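Local coordinates for biofilm-surface layer protein A (Bacillus subtilis, PDB 4BHU), which self-assembles into a stable, mechanically resistant layer on the surface of biofilms and makes that surface hydrophobic, at residues L34-V39 with A106-L111. The protein carries 1 engineered substitution. Residues are numbered along the deposited sequence; the frame is centred on the assembly and turned at random. Where two conformers were deposited one is given.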
loop_
_atom_site.group_PDB
_atom_site.type_symbol
_atom_site.label_atom_id
_atom_site.label_comp_id
_atom_site.label_asym_id
_atom_site.label_seq_id
_atom_site.Cartn_x
_atom_site.Cartn_y
_atom_site.Cartn_z
ATOM N N LEU C 34 -2.462 10.682 4.954
ATOM C CA LEU C 34 -2.662 9.260 4.806
ATOM C C LEU C 34 -3.622 8.985 3.657
ATOM O O LEU C 34 -3.340 8.153 2.798
ATOM C CB LEU C 34 -3.166 8.649 6.093
ATOM C CG LEU C 34 -2.102 8.416 7.157
ATOM C CD1 LEU C 34 -2.753 7.806 8.376
ATOM C CD2 LEU C 34 -0.985 7.532 6.629
ATOM N N LEU C 35 -4.734 9.711 3.636
ATOM C CA LEU C 35 -5.768 9.587 2.607
ATOM C C LEU C 35 -6.568 10.885 2.556
ATOM O O LEU C 35 -7.073 11.353 3.579
ATOM C CB LEU C 35 -6.705 8.433 2.947
ATOM C CG LEU C 35 -7.801 8.060 1.972
ATOM C CD1 LEU C 35 -7.200 7.693 0.605
ATOM C CD2 LEU C 35 -8.651 6.914 2.565
ATOM N N SER C 36 -6.668 11.486 1.374
ATOM C CA SER C 36 -7.483 12.681 1.172
ATOM C C SER C 36 -8.226 12.588 -0.152
ATOM O O SER C 36 -7.707 12.085 -1.146
ATOM C CB SER C 36 -6.648 13.972 1.174
ATOM O OG SER C 36 -6.005 14.192 2.406
ATOM N N LEU C 37 -9.431 13.112 -0.156
ATOM C CA LEU C 37 -10.262 13.138 -1.337
ATOM C C LEU C 37 -11.105 14.413 -1.324
ATOM O O LEU C 37 -11.942 14.619 -0.421
ATOM C CB LEU C 37 -11.165 11.912 -1.311
ATOM C CG LEU C 37 -11.838 11.526 -2.599
ATOM C CD1 LEU C 37 -12.225 10.025 -2.558
ATOM C CD2 LEU C 37 -13.050 12.428 -2.780
ATOM N N GLY C 38 -10.870 15.303 -2.290
ATOM C CA GLY C 38 -11.661 16.507 -2.391
ATOM C C GLY C 38 -10.833 17.745 -2.706
ATOM O O GLY C 38 -9.797 17.651 -3.340
ATOM N N VAL C 39 -11.276 18.896 -2.192
ATOM C CA VAL C 39 -10.720 20.184 -2.595
ATOM C C VAL C 39 -9.352 20.485 -1.991
ATOM O O VAL C 39 -9.167 20.364 -0.782
ATOM C CB VAL C 39 -11.667 21.344 -2.196
ATOM C CG1 VAL C 39 -11.021 22.669 -2.524
ATOM C CG2 VAL C 39 -13.038 21.209 -2.870
ATOM N N ALA C 106 -0.790 26.923 0.205
ATOM C CA ALA C 106 -1.596 25.836 -0.318
ATOM C C ALA C 106 -2.236 25.135 0.855
ATOM O O ALA C 106 -1.586 24.959 1.900
ATOM C CB ALA C 106 -0.731 24.886 -1.145
ATOM N N GLU C 107 -3.518 24.806 0.702
ATOM C CA GLU C 107 -4.324 24.277 1.780
ATOM C C GLU C 107 -5.202 23.118 1.358
ATOM O O GLU C 107 -5.720 23.074 0.254
ATOM C CB GLU C 107 -5.233 25.348 2.355
ATOM C CG GLU C 107 -5.767 24.950 3.725
ATOM C CD GLU C 107 -6.552 26.066 4.390
ATOM O OE1 GLU C 107 -6.631 27.167 3.793
ATOM O OE2 GLU C 107 -7.091 25.825 5.487
ATOM N N ASN C 108 -5.350 22.190 2.285
ATOM C CA ASN C 108 -6.146 20.992 2.118
ATOM C C ASN C 108 -7.523 21.234 2.712
ATOM O O ASN C 108 -7.683 21.391 3.916
ATOM C CB ASN C 108 -5.437 19.836 2.835
ATOM C CG ASN C 108 -6.126 18.493 2.643
ATOM O OD1 ASN C 108 -7.273 18.417 2.208
ATOM N ND2 ASN C 108 -5.405 17.420 2.952
ATOM N N LYS C 109 -8.527 21.297 1.859
ATOM C CA LYS C 109 -9.897 21.467 2.307
ATOM C C LYS C 109 -10.744 20.243 1.973
ATOM O O LYS C 109 -11.954 20.350 1.753
ATOM C CB LYS C 109 -10.476 22.712 1.653
ATOM C CG LYS C 109 -9.598 23.940 1.888
ATOM C CD LYS C 109 -10.190 25.172 1.213
ATOM C CE LYS C 109 -11.292 25.750 2.045
ATOM N NZ LYS C 109 -10.736 26.512 3.206
ATOM N N SER C 110 -10.106 19.085 1.951
ATOM C CA SER C 110 -10.777 17.862 1.474
ATOM C C SER C 110 -11.260 16.986 2.615
ATOM O O SER C 110 -11.013 17.300 3.764
ATOM C CB SER C 110 -9.805 17.073 0.597
ATOM O OG SER C 110 -8.798 16.458 1.369
ATOM N N LEU C 111 -11.946 15.886 2.302
ATOM C CA LEU C 111 -12.106 14.820 3.282
ATOM C C LEU C 111 -10.719 14.227 3.481
ATOM O O LEU C 111 -10.057 13.864 2.528
ATOM C CB LEU C 111 -13.078 13.741 2.799
ATOM C CG LEU C 111 -14.469 14.171 2.335
ATOM C CD1 LEU C 111 -15.089 13.090 1.460
ATOM C CD2 LEU C 111 -15.370 14.502 3.533
HETATM O O HOH W 1 -13.756 18.593 -0.611
#
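Leu37 and Leu111 form an antiparallel hydrogen-bonded pair next to the corners each segment turns, at Gly38 and at Ser110-Leu111. Leu37 N gives a nearly straight bond to Leu111 O (2.9 Å), in the carbonyl plane; the return bond, Leu111 N to Leu37 O at 3.0 Å, is bent and reaches its oxygen from above that plane. Leu111 O also receives a CA-H contact from Ser36. Beyond Gly38, Val39 O accepts from Lys109 N (2.9 Å), while Val39 N is satisfied by a water bonded weakly to Lys109 O. Ser110 CB lies 3.4 Å from Leu37 O and against Gly38 C, where the glycine leaves no side chain in its way. Asn108 OD1 is gripped by two Ser110 donors: the backbone N, closing an Asx turn, and OG (2.6 Å) along a lone pair. With CG anti to the backbone N (chi1 -176°), the amide offers ND2 to Ser36 OG in a weak 3.3 Å bond, a third beside that hydroxyl's bonds to Thr33 and Ser112. The contact ties together two segments of the leucine-rich cap of this Ig-like sandwich, consistent with a hydrophobic layer. Leu37 packs on Leu77 of a second subunit and Leu111 of a fourth; Leu111 meets Leu79 of the second. Strand 35-37 lies between 72-81 and 112-113; past the corner, 39-43 pairs with 72-81 and 100-109.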